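Local coordinates for protein short chain dehydrogenase (Rhodopseudomonas palustris, PDB 3H7A) that is probably an NAD(P)-dependent oxidoreductase of the short-chain dehydrogenase/reductase family, whose physiological substrate is not established, at residues V10-A15 with A21-K26; E50-A53 with R57-A60; A181-D186 with A217-A222; W224-Q229 with F236-R241. One frame throughout, in Å; residues are numbered along the deposited sequence.

Contact 1: V10-A15 with A21-K26; sequences VAVIGA and AEIAKK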
loop_
_atom_site.group_PDB
_atom_site.type_symbol
_atom_site.label_atom_id
_atom_site.label_comp_id
_atom_site.label_asym_id
_atom_site.label_seq_id
_atom_site.Cartn_x
_atom_site.Cartn_y
_atom_site.Cartn_z
ATOM N N VAL B 10 -7.581 -22.664 -22.913
ATOM C CA VAL B 10 -7.322 -22.065 -21.606
ATOM C C VAL B 10 -6.604 -23.086 -20.718
ATOM O O VAL B 10 -7.099 -24.196 -20.525
ATOM C CB VAL B 10 -8.645 -21.629 -20.898
ATOM C CG1 VAL B 10 -8.378 -21.163 -19.467
ATOM C CG2 VAL B 10 -9.316 -20.537 -21.666
ATOM N N ALA B 11 -5.439 -22.725 -20.182
ATOM C CA ALA B 11 -4.750 -23.611 -19.253
ATOM C C ALA B 11 -5.174 -23.270 -17.830
ATOM O O ALA B 11 -5.006 -22.141 -17.393
ATOM C CB ALA B 11 -3.260 -23.488 -19.410
ATOM N N VAL B 12 -5.761 -24.231 -17.124
ATOM C CA VAL B 12 -6.080 -24.036 -15.713
ATOM C C VAL B 12 -5.074 -24.870 -14.922
ATOM O O VAL B 12 -5.180 -26.104 -14.850
ATOM C CB VAL B 12 -7.547 -24.412 -15.367
ATOM C CG1 VAL B 12 -7.802 -24.299 -13.868
ATOM C CG2 VAL B 12 -8.517 -23.526 -16.115
ATOM N N ILE B 13 -4.049 -24.201 -14.398
ATOM C CA ILE B 13 -3.027 -24.876 -13.609
ATOM C C ILE B 13 -3.493 -24.865 -12.159
ATOM O O ILE B 13 -3.436 -23.842 -11.486
ATOM C CB ILE B 13 -1.614 -24.261 -13.819
ATOM C CG1 ILE B 13 -1.146 -24.527 -15.255
ATOM C CG2 ILE B 13 -0.612 -24.863 -12.839
ATOM C CD1 ILE B 13 -0.158 -23.522 -15.800
ATOM N N GLY B 14 -4.013 -26.008 -11.710
ATOM C CA GLY B 14 -4.580 -26.136 -10.371
ATOM C C GLY B 14 -6.088 -26.288 -10.430
ATOM O O GLY B 14 -6.836 -25.478 -9.856
ATOM N N ALA B 15 -6.540 -27.330 -11.128
ATOM C CA ALA B 15 -7.971 -27.598 -11.271
ATOM C C ALA B 15 -8.474 -28.643 -10.271
ATOM O O ALA B 15 -9.541 -29.230 -10.454
ATOM C CB ALA B 15 -8.283 -28.010 -12.693
ATOM N N ALA B 21 -11.987 -26.046 -10.438
ATOM C CA ALA B 21 -13.023 -26.759 -11.193
ATOM C C ALA B 21 -14.062 -25.813 -11.766
ATOM O O ALA B 21 -14.485 -25.971 -12.915
ATOM C CB ALA B 21 -13.699 -27.792 -10.306
ATOM N N GLU B 22 -14.471 -24.828 -10.966
ATOM C CA GLU B 22 -15.423 -23.813 -11.418
ATOM C C GLU B 22 -14.847 -22.910 -12.493
ATOM O O GLU B 22 -15.560 -22.500 -13.405
ATOM C CB GLU B 22 -15.935 -22.964 -10.256
ATOM C CG GLU B 22 -16.912 -23.681 -9.343
ATOM C CD GLU B 22 -18.144 -24.198 -10.062
ATOM O OE1 GLU B 22 -18.693 -23.491 -10.944
ATOM O OE2 GLU B 22 -18.565 -25.319 -9.725
ATOM N N ILE B 23 -13.557 -22.603 -12.389
ATOM C CA ILE B 23 -12.886 -21.823 -13.427
ATOM C C ILE B 23 -12.926 -22.595 -14.749
ATOM O O ILE B 23 -13.263 -22.030 -15.789
ATOM C CB ILE B 23 -11.423 -21.475 -13.044
ATOM C CG1 ILE B 23 -11.385 -20.506 -11.857
ATOM C CG2 ILE B 23 -10.714 -20.868 -14.217
ATOM C CD1 ILE B 23 -10.001 -20.375 -11.218
ATOM N N ALA B 24 -12.615 -23.891 -14.684
ATOM C CA ALA B 24 -12.620 -24.764 -15.856
ATOM C C ALA B 24 -14.025 -24.833 -16.455
ATOM O O ALA B 24 -14.181 -24.628 -17.657
ATOM C CB ALA B 24 -12.103 -26.154 -15.490
ATOM N N LYS B 25 -15.035 -25.062 -15.607
ATOM C CA LYS B 25 -16.452 -25.057 -16.019
ATOM C C LYS B 25 -16.836 -23.772 -16.747
ATOM O O LYS B 25 -17.493 -23.829 -17.777
ATOM C CB LYS B 25 -17.406 -25.262 -14.822
ATOM C CG LYS B 25 -17.447 -26.672 -14.212
ATOM C CD LYS B 25 -18.551 -26.772 -13.128
ATOM C CE LYS B 25 -18.190 -27.793 -12.053
ATOM N NZ LYS B 25 -19.276 -28.052 -11.046
ATOM N N LYS B 26 -16.413 -22.623 -16.219
ATOM C CA LYS B 26 -16.755 -21.314 -16.799
ATOM C C LYS B 26 -16.136 -21.078 -18.172
ATOM O O LYS B 26 -16.834 -20.687 -19.108
ATOM C CB LYS B 26 -16.390 -20.159 -15.837
ATOM C CG LYS B 26 -16.701 -18.736 -16.346
ATOM C CD LYS B 26 -18.161 -18.562 -16.799
ATOM C CE LYS B 26 -18.641 -17.142 -16.582
ATOM N NZ LYS B 26 -19.663 -16.730 -17.578
#
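Lys25 NZ is gripped by two carboxylates on the outer side of a helix whose inner side, through Ile23 and Ala24, packs on Val12 of the first strand. This is the opening strand-turn-helix of a Rossmann fold, part of the beta-alpha-beta unit formed by strand 9-13, helix 18-29 and strand 33-38. One partner of the ammonium lies a turn earlier in the same helix: Glu22 OE2 is 3.1 Å from Lys25 NZ, met on its syn side but 33° out of the carboxylate plane. The other is Glu50 OE2 from helix 45-53, so the lysine ties two helices together.

Beneath this pair the contact is apolar. Val12 points at the helix and touches it with a single branch, CG2, which lies anti to its own carbonyl carbon. That methyl meets Ile23 CG2 at 3.9 Å, the two side chains crossing obliquely. It also approaches the backbone of the next residue, with Val12 CG2 4.3 Å from Ala24 CA. Beyond Ile23 lie Ile88 of the neighbouring strand and Tyr223 of helix 216-228, which enclose this side of the core.

At Gly14 the chain leaves the strand with phi 110°, and its carbonyl accepts a hydrogen bond from Asn90 ND2. The glycine-rich turn begun here is where relatives bind the dinucleotide, consistent with a cofactor role in this protein. Where the chain has bent round into the helix, Ala21 turns its methyl away and presents its backbone instead, with Ala15 O 4.0 Å from Ala21 N.

Contact 2: E50-A53 with R57-A60; sequences EIEA and RIVA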
loop_
_atom_site.group_PDB
_atom_site.type_symbol
_atom_site.label_atom_id
_atom_site.label_comp_id
_atom_site.label_asym_id
_atom_site.label_seq_id
_atom_site.Cartn_x
_atom_site.Cartn_y
_atom_site.Cartn_z
ATOM N N GLU B 50 -18.773 -33.914 -16.316
ATOM C CA GLU B 50 -19.697 -32.800 -16.142
ATOM C C GLU B 50 -19.578 -31.740 -17.236
ATOM O O GLU B 50 -20.585 -31.235 -17.722
ATOM C CB GLU B 50 -19.469 -32.153 -14.775
ATOM C CG GLU B 50 -20.536 -31.155 -14.357
ATOM C CD GLU B 50 -20.325 -30.605 -12.952
ATOM O OE1 GLU B 50 -19.352 -31.017 -12.271
ATOM O OE2 GLU B 50 -21.142 -29.753 -12.532
ATOM N N ILE B 51 -18.349 -31.393 -17.605
ATOM C CA ILE B 51 -18.115 -30.399 -18.652
ATOM C C ILE B 51 -18.560 -30.926 -20.031
ATOM O O ILE B 51 -19.251 -30.221 -20.774
ATOM C CB ILE B 51 -16.636 -29.905 -18.655
ATOM C CG1 ILE B 51 -16.379 -28.972 -17.460
ATOM C CG2 ILE B 51 -16.284 -29.220 -19.973
ATOM C CD1 ILE B 51 -14.943 -28.422 -17.385
ATOM N N GLU B 52 -18.202 -32.174 -20.339
ATOM C CA GLU B 52 -18.532 -32.798 -21.633
ATOM C C GLU B 52 -20.026 -33.069 -21.827
ATOM O O GLU B 52 -20.529 -32.943 -22.943
ATOM C CB GLU B 52 -17.727 -34.084 -21.859
ATOM C CG GLU B 52 -16.261 -33.854 -22.237
ATOM C CD GLU B 52 -15.453 -35.148 -22.345
ATOM O OE1 GLU B 52 -15.926 -36.206 -21.872
ATOM O OE2 GLU B 52 -14.328 -35.102 -22.889
ATOM N N ALA B 53 -20.726 -33.425 -20.745
ATOM C CA ALA B 53 -22.181 -33.629 -20.786
ATOM C C ALA B 53 -22.940 -32.336 -21.048
ATOM O O ALA B 53 -24.014 -32.356 -21.637
ATOM C CB ALA B 53 -22.683 -34.290 -19.501
ATOM N N ARG B 57 -15.598 -28.701 -24.051
ATOM C CA ARG B 57 -14.389 -29.442 -24.393
ATOM C C ARG B 57 -13.305 -29.256 -23.333
ATOM O O ARG B 57 -13.022 -28.129 -22.930
ATOM C CB ARG B 57 -13.871 -29.010 -25.764
ATOM C CG ARG B 57 -14.883 -29.212 -26.894
ATOM C CD ARG B 57 -14.521 -28.410 -28.118
ATOM N NE ARG B 57 -14.526 -26.979 -27.836
ATOM C CZ ARG B 57 -13.725 -26.094 -28.421
ATOM N NH1 ARG B 57 -13.807 -24.820 -28.085
ATOM N NH2 ARG B 57 -12.850 -26.470 -29.343
ATOM N N ILE B 58 -12.720 -30.365 -22.878
ATOM C CA ILE B 58 -11.698 -30.350 -21.826
ATOM C C ILE B 58 -10.708 -31.502 -22.001
ATOM O O ILE B 58 -11.110 -32.614 -22.334
ATOM C CB ILE B 58 -12.325 -30.352 -20.382
ATOM C CG1 ILE B 58 -11.240 -30.379 -19.289
ATOM C CG2 ILE B 58 -13.332 -31.498 -20.204
ATOM C CD1 ILE B 58 -11.768 -30.410 -17.858
ATOM N N VAL B 59 -9.417 -31.203 -21.817
ATOM C CA VAL B 59 -8.352 -32.195 -21.744
ATOM C C VAL B 59 -7.810 -32.194 -20.326
ATOM O O VAL B 59 -7.347 -31.167 -19.840
ATOM C CB VAL B 59 -7.214 -31.876 -22.731
ATOM C CG1 VAL B 59 -6.100 -32.897 -22.638
ATOM C CG2 VAL B 59 -7.753 -31.808 -24.154
ATOM N N ALA B 60 -7.896 -33.343 -19.659
ATOM C CA ALA B 60 -7.395 -33.513 -18.291
ATOM C C ALA B 60 -5.998 -34.127 -18.284
ATOM O O ALA B 60 -5.752 -35.118 -18.970
ATOM C CB ALA B 60 -8.344 -34.384 -17.502
HETATM O O HOH W 1 -13.302 -32.753 -24.513
HETATM O O HOH W 2 -11.537 -35.509 -22.341
#
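Ile51 lays its CB and CG2 against the branched root of Ile58, while the ends of the two chains meet farther out. Ile51 CG2 is 3.7 Å from Ile58 CG2, and a second touch follows at 3.8 Å between Ile51 CD1 and Ile58 CD1. The two side chains run at about a right angle to each other, touching once at the branch and once at the tips. In Ile58, CG1 stands anti to the backbone N (chi1 178°), which leaves CG2 between the backbone N and the carbonyl carbon, facing the helix. Ile51 continues inward onto Ala24, Lys25 and Ala28 of helix 18-29, and Ile58 onto Val48 and Ala36; the isoleucine pair thus closes the outer end of a larger apolar layer.

Glu52 bridges the same two elements through water. Its extended chain (chi2 175°) carries the carboxylate alongside the strand, where one oxygen receives two water protons. Water 1 donates to Glu52 OE2 at 3.0 Å and accepts from Ile58 N at 3.0 Å. Water 2 donates to both Glu52 OE2 and Ile58 O, each at 2.9 Å. These backbone groups belong to the outermost strand of the sheet within this chain: Arg57 and Val59 pair with strand 33-38, whereas the peptide groups of Ile58 face the water-bridged carboxylate. Arg57 sends its side chain off the contact, its NH1 bonding to Arg6 O. The short turn between helix 45-53 and strand 57-62 completes a beta-alpha-beta crossover, the repeating element of the Rossmann fold.

Contact 3: A181-D186 with A217-A222; sequences AHLIID and AAVAGA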
loop_
_atom_site.group_PDB
_atom_site.type_symbol
_atom_site.label_atom_id
_atom_site.label_comp_id
_atom_site.label_asym_id
_atom_site.label_seq_id
_atom_site.Cartn_x
_atom_site.Cartn_y
_atom_site.Cartn_z
ATOM N N ALA B 181 -2.906 -10.386 -14.878
ATOM C CA ALA B 181 -3.690 -9.945 -13.734
ATOM C C ALA B 181 -3.454 -10.805 -12.497
ATOM O O ALA B 181 -2.934 -11.935 -12.581
ATOM C CB ALA B 181 -5.200 -9.854 -14.068
ATOM N N HIS B 182 -3.851 -10.265 -11.349
ATOM C CA HIS B 182 -3.653 -10.910 -10.062
ATOM C C HIS B 182 -4.949 -10.786 -9.264
ATOM O O HIS B 182 -5.327 -9.695 -8.854
ATOM C CB HIS B 182 -2.501 -10.205 -9.339
ATOM C CG HIS B 182 -2.030 -10.897 -8.097
ATOM N ND1 HIS B 182 -1.854 -10.235 -6.898
ATOM C CD2 HIS B 182 -1.665 -12.181 -7.875
ATOM C CE1 HIS B 182 -1.423 -11.088 -5.986
ATOM N NE2 HIS B 182 -1.299 -12.275 -6.552
ATOM N N LEU B 183 -5.641 -11.904 -9.062
ATOM C CA LEU B 183 -6.910 -11.873 -8.361
ATOM C C LEU B 183 -6.741 -12.378 -6.948
ATOM O O LEU B 183 -6.418 -13.548 -6.741
ATOM C CB LEU B 183 -7.962 -12.725 -9.083
ATOM C CG LEU B 183 -9.349 -12.761 -8.433
ATOM C CD1 LEU B 183 -10.045 -11.398 -8.531
ATOM C CD2 LEU B 183 -10.187 -13.844 -9.088
ATOM N N ILE B 184 -7.013 -11.499 -5.986
ATOM C CA ILE B 184 -6.799 -11.769 -4.564
ATOM C C ILE B 184 -8.110 -12.189 -3.917
ATOM O O ILE B 184 -9.110 -11.480 -4.009
ATOM C CB ILE B 184 -6.191 -10.542 -3.848
ATOM C CG1 ILE B 184 -4.803 -10.240 -4.412
ATOM C CG2 ILE B 184 -6.069 -10.785 -2.348
ATOM C CD1 ILE B 184 -4.325 -8.890 -4.069
ATOM N N ILE B 185 -8.108 -13.367 -3.293
ATOM C CA ILE B 185 -9.306 -13.881 -2.639
ATOM C C ILE B 185 -9.091 -14.085 -1.128
ATOM O O ILE B 185 -7.959 -14.233 -0.682
ATOM C CB ILE B 185 -9.817 -15.165 -3.362
ATOM C CG1 ILE B 185 -8.914 -16.362 -3.097
ATOM C CG2 ILE B 185 -9.888 -14.939 -4.873
ATOM C CD1 ILE B 185 -9.194 -17.566 -3.988
ATOM N N ASP B 186 -10.176 -14.049 -0.344
ATOM C CA ASP B 186 -10.163 -14.493 1.074
ATOM C C ASP B 186 -11.478 -15.120 1.545
ATOM O O ASP B 186 -12.567 -14.666 1.186
ATOM C CB ASP B 186 -9.719 -13.388 2.049
ATOM C CG ASP B 186 -10.167 -11.986 1.630
ATOM O OD1 ASP B 186 -10.852 -11.323 2.437
ATOM O OD2 ASP B 186 -9.808 -11.529 0.522
ATOM N N ALA B 217 -17.957 -20.607 -7.641
ATOM C CA ALA B 217 -18.510 -20.040 -8.872
ATOM C C ALA B 217 -18.314 -18.518 -8.978
ATOM O O ALA B 217 -18.278 -17.967 -10.085
ATOM C CB ALA B 217 -19.985 -20.401 -9.011
ATOM N N ALA B 218 -18.186 -17.849 -7.829
ATOM C CA ALA B 218 -17.968 -16.403 -7.799
ATOM C C ALA B 218 -16.582 -16.010 -8.315
ATOM O O ALA B 218 -16.457 -15.055 -9.088
ATOM C CB ALA B 218 -18.197 -15.861 -6.403
ATOM N N VAL B 219 -15.558 -16.761 -7.899
ATOM C CA VAL B 219 -14.177 -16.550 -8.354
ATOM C C VAL B 219 -14.060 -16.730 -9.875
ATOM O O VAL B 219 -13.388 -15.946 -10.559
ATOM C CB VAL B 219 -13.200 -17.507 -7.631
ATOM C CG1 VAL B 219 -11.749 -17.220 -8.013
ATOM C CG2 VAL B 219 -13.376 -17.418 -6.110
ATOM N N ALA B 220 -14.742 -17.749 -10.397
ATOM C CA ALA B 220 -14.756 -18.013 -11.832
ATOM C C ALA B 220 -15.380 -16.843 -12.576
ATOM O O ALA B 220 -14.882 -16.450 -13.635
ATOM C CB ALA B 220 -15.496 -19.298 -12.131
ATOM N N GLY B 221 -16.443 -16.280 -11.991
ATOM C CA GLY B 221 -17.111 -15.088 -12.502
ATOM C C GLY B 221 -16.183 -13.899 -12.561
ATOM O O GLY B 221 -16.139 -13.204 -13.579
ATOM N N ALA B 222 -15.426 -13.683 -11.479
ATOM C CA ALA B 222 -14.417 -12.607 -11.409
ATOM C C ALA B 222 -13.300 -12.767 -12.452
ATOM O O ALA B 222 -12.878 -11.792 -13.082
ATOM C CB ALA B 222 -13.833 -12.508 -9.996
#
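Val219 is the first residue of segment 217-222 to meet the strand, and it does so with one branch. Its CG1, anti to the backbone N (chi1 -175°), is directed at the sheet and lies 3.9 Å from Leu183 CD2. The same methyl also reaches the next inward-facing residue of the strand, more loosely, with Val219 CG1 4.3 Å from Ile185 CG2. Ala220 then turns its methyl away from the strand, to helix 18-29, where it packs on Lys26. At Gly221 the helix is held by Gly221 N bonding to Ala217 O, and the following Ala222 N likewise bonds to Ala218 O. Ala222, one turn after Val219, again faces the sheet: its CB lies 4.0 Å from Leu183 CD2.

A single leucine methyl therefore touches two residues on one stripe of the helix. The helix runs nearly antiparallel to the strand (156°), the axes of the short segments 10.4 Å apart at their closest. Leu183 and Ile185 share one face of the strand and lean also on Met238 and Ile240 of the next strand. The intervening His182 and Ile184 point to the other face, where His182 ND1 bonds to Glu237 OE2.

Residues 187-213, between the two elements, are not modelled; in relatives this region commonly takes part in substrate binding. Ala218 packs on Ser232 of the second subunit. A helix packed on one face of the parallel sheet in this way forms part of one of the two helical layers of the alpha/beta/alpha Rossmann fold.

Contact 4: W224-Q229 with F236-R241; sequences WQLYQQ and FEMEIR
The flat ring of Trp224 carries Tyr227 CD2 and Gln228 CG on one face, 3.3 Å and 3.4 Å above its plane and both offset toward the rim, while the neighbouring Gln225 and Leu226 turn to Met238. Lys26 adds a cation-pi contact to the indole, and Phe27 meets it edge-to-face. Helix 216-228 thus joins helix 18-29 on one flank and, on the other, strand 237-240, the last strand of the Rossmann-fold parallel sheet.

Across the contact a single side chain does the work of the strand. Met238 leaves with CG anti to the backbone N (chi1 -154°) and bends at chi3, 72°, which lays its terminal methyl against both the amide end of Gln225 and the branch point of Leu226. The amide also lies beside Gln229 of the second subunit, and Met238 packs on Thr235 of that subunit, so this cluster borders the subunit interface.

Where the helix ends, the carbonyl oxygens of Leu226, Tyr227 and Gln229 all accept hydrogen bonds from Lys136 NZ, and Gln229 OE1 accepts one from Thr235 N. Buried on the strand side, Leu226 CG lies 4.3 Å from Met238 CE.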
loop_
_atom_site.group_PDB
_atom_site.type_symbol
_atom_site.label_atom_id
_atom_site.label_comp_id
_atom_site.label_asym_id
_atom_site.label_seq_id
_atom_site.Cartn_x
_atom_site.Cartn_y
_atom_site.Cartn_z
ATOM N N TRP B 224 -13.715 -14.372 -15.251
ATOM C CA TRP B 224 -14.416 -14.068 -16.503
ATOM C C TRP B 224 -14.561 -12.555 -16.709
ATOM O O TRP B 224 -14.348 -12.053 -17.813
ATOM C CB TRP B 224 -15.777 -14.785 -16.613
ATOM C CG TRP B 224 -16.401 -14.564 -17.990
ATOM C CD1 TRP B 224 -17.519 -13.835 -18.279
ATOM C CD2 TRP B 224 -15.896 -15.035 -19.253
ATOM N NE1 TRP B 224 -17.752 -13.834 -19.641
ATOM C CE2 TRP B 224 -16.770 -14.564 -20.258
ATOM C CE3 TRP B 224 -14.798 -15.824 -19.630
ATOM C CZ2 TRP B 224 -16.573 -14.843 -21.614
ATOM C CZ3 TRP B 224 -14.610 -16.114 -20.974
ATOM C CH2 TRP B 224 -15.486 -15.610 -21.955
ATOM N N GLN B 225 -14.882 -11.832 -15.635
ATOM C CA GLN B 225 -14.895 -10.376 -15.675
ATOM C C GLN B 225 -13.544 -9.798 -16.142
ATOM O O GLN B 225 -13.504 -8.931 -17.016
ATOM C CB GLN B 225 -15.285 -9.807 -14.312
ATOM C CG GLN B 225 -15.544 -8.305 -14.338
ATOM C CD GLN B 225 -15.244 -7.618 -13.018
ATOM O OE1 GLN B 225 -14.778 -6.476 -12.999
ATOM N NE2 GLN B 225 -15.518 -8.305 -11.911
ATOM N N LEU B 226 -12.442 -10.289 -15.574
ATOM C CA LEU B 226 -11.111 -9.845 -15.999
ATOM C C LEU B 226 -10.857 -10.205 -17.458
ATOM O O LEU B 226 -10.300 -9.394 -18.218
ATOM C CB LEU B 226 -10.017 -10.429 -15.099
ATOM C CG LEU B 226 -9.815 -9.795 -13.720
ATOM C CD1 LEU B 226 -8.917 -10.649 -12.845
ATOM C CD2 LEU B 226 -9.268 -8.372 -13.851
ATOM N N TYR B 227 -11.281 -11.407 -17.856
ATOM C CA TYR B 227 -11.151 -11.828 -19.244
ATOM C C TYR B 227 -11.844 -10.827 -20.168
ATOM O O TYR B 227 -11.282 -10.437 -21.181
ATOM C CB TYR B 227 -11.682 -13.255 -19.498
ATOM C CG TYR B 227 -11.614 -13.594 -20.980
ATOM C CD1 TYR B 227 -10.416 -13.963 -21.567
ATOM C CD2 TYR B 227 -12.729 -13.457 -21.800
ATOM C CE1 TYR B 227 -10.332 -14.219 -22.919
ATOM C CE2 TYR B 227 -12.655 -13.728 -23.150
ATOM C CZ TYR B 227 -11.457 -14.104 -23.697
ATOM O OH TYR B 227 -11.370 -14.357 -25.038
ATOM N N GLN B 228 -13.051 -10.406 -19.792
ATOM C CA GLN B 228 -13.881 -9.546 -20.633
ATOM C C GLN B 228 -13.421 -8.088 -20.820
ATOM O O GLN B 228 -13.884 -7.416 -21.742
ATOM C CB GLN B 228 -15.324 -9.575 -20.140
ATOM C CG GLN B 228 -16.018 -10.914 -20.308
ATOM C CD GLN B 228 -16.609 -11.112 -21.690
ATOM O OE1 GLN B 228 -17.831 -11.050 -21.862
ATOM N NE2 GLN B 228 -15.753 -11.364 -22.682
ATOM N N GLN B 229 -12.534 -7.605 -19.953
ATOM C CA GLN B 229 -12.067 -6.218 -20.001
ATOM C C GLN B 229 -11.329 -5.878 -21.293
ATOM O O GLN B 229 -10.403 -6.595 -21.676
ATOM C CB GLN B 229 -11.128 -5.921 -18.836
ATOM C CG GLN B 229 -11.775 -5.955 -17.481
ATOM C CD GLN B 229 -10.817 -5.556 -16.392
ATOM O OE1 GLN B 229 -9.610 -5.714 -16.531
ATOM N NE2 GLN B 229 -11.351 -5.025 -15.299
ATOM N N PHE B 236 -4.979 -4.559 -13.304
ATOM C CA PHE B 236 -3.940 -5.514 -12.941
ATOM C C PHE B 236 -4.348 -6.349 -11.739
ATOM O O PHE B 236 -4.314 -7.562 -11.801
ATOM C CB PHE B 236 -2.572 -4.864 -12.699
ATOM C CG PHE B 236 -1.604 -5.768 -11.966
ATOM C CD1 PHE B 236 -1.025 -6.859 -12.608
ATOM C CD2 PHE B 236 -1.293 -5.536 -10.619
ATOM C CE1 PHE B 236 -0.148 -7.727 -11.926
ATOM C CE2 PHE B 236 -0.435 -6.396 -9.924
ATOM C CZ PHE B 236 0.144 -7.496 -10.582
ATOM N N GLU B 237 -4.731 -5.697 -10.645
ATOM C CA GLU B 237 -5.021 -6.402 -9.404
ATOM C C GLU B 237 -6.415 -6.087 -8.918
ATOM O O GLU B 237 -6.849 -4.945 -8.968
ATOM C CB GLU B 237 -4.026 -5.987 -8.329
ATOM C CG GLU B 237 -3.896 -6.939 -7.171
ATOM C CD GLU B 237 -2.651 -6.647 -6.362
ATOM O OE1 GLU B 237 -2.442 -5.477 -5.989
ATOM O OE2 GLU B 237 -1.869 -7.583 -6.111
ATOM N N MET B 238 -7.101 -7.107 -8.421
ATOM C CA MET B 238 -8.479 -6.968 -7.979
ATOM C C MET B 238 -8.650 -7.876 -6.772
ATOM O O MET B 238 -8.130 -8.992 -6.764
ATOM C CB MET B 238 -9.412 -7.406 -9.111
ATOM C CG MET B 238 -10.762 -6.764 -9.062
ATOM S SD MET B 238 -11.796 -7.070 -10.491
ATOM C CE MET B 238 -12.239 -8.788 -10.285
ATOM N N GLU B 239 -9.357 -7.406 -5.747
ATOM C CA GLU B 239 -9.622 -8.232 -4.567
ATOM C C GLU B 239 -11.114 -8.473 -4.386
ATOM O O GLU B 239 -11.903 -7.538 -4.481
ATOM C CB GLU B 239 -9.026 -7.613 -3.292
ATOM C CG GLU B 239 -9.144 -8.541 -2.083
ATOM C CD GLU B 239 -8.511 -8.011 -0.798
ATOM O OE1 GLU B 239 -7.836 -6.955 -0.819
ATOM O OE2 GLU B 239 -8.696 -8.684 0.245
ATOM N N ILE B 240 -11.493 -9.725 -4.132
ATOM C CA ILE B 240 -12.887 -10.089 -3.898
ATOM C C ILE B 240 -13.044 -10.779 -2.553
ATOM O O ILE B 240 -12.105 -11.403 -2.069
ATOM C CB ILE B 240 -13.444 -11.003 -5.032
ATOM C CG1 ILE B 240 -12.529 -12.217 -5.270
ATOM C CG2 ILE B 240 -13.580 -10.211 -6.294
ATOM C CD1 ILE B 240 -13.033 -13.204 -6.325
ATOM N N ARG B 241 -14.217 -10.633 -1.942
ATOM C CA ARG B 241 -14.614 -11.416 -0.759
ATOM C C ARG B 241 -16.151 -11.444 -0.617
ATOM O O ARG B 241 -16.829 -10.537 -1.129
ATOM C CB ARG B 241 -13.915 -10.940 0.527
ATOM C CG ARG B 241 -13.987 -9.473 0.813
ATOM C CD ARG B 241 -13.730 -9.206 2.283
ATOM N NE ARG B 241 -14.760 -9.830 3.118
ATOM C CZ ARG B 241 -14.940 -9.588 4.416
ATOM N NH1 ARG B 241 -14.161 -8.725 5.060
ATOM N NH2 ARG B 241 -15.911 -10.212 5.072
#

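In the fold
All four contacts join helices to one seven-stranded parallel sheet of order 3-2-1-4-5-6-7, and they follow one another in series along the chain. Contact 1 sits near the middle of the sheet and contact 2 at its first edge, their centres about 11 Å apart. Contacts 3 and 4 lie toward the far edge, centres about 7 Å apart, sharing helix 216-228 and the adjacent strands 178-185 and 237-240. Contacts 2 and 4 are the most distant, centres about 24 Å apart. Helix 18-29 links both halves: it touches contact 2 through Lys25 and Ala24, and helix 216-228 through Glu22, Ile23 and Lys26. The glycine-rich turn and the edge meeting the second subunit thus belong to one continuous Rossmann framework.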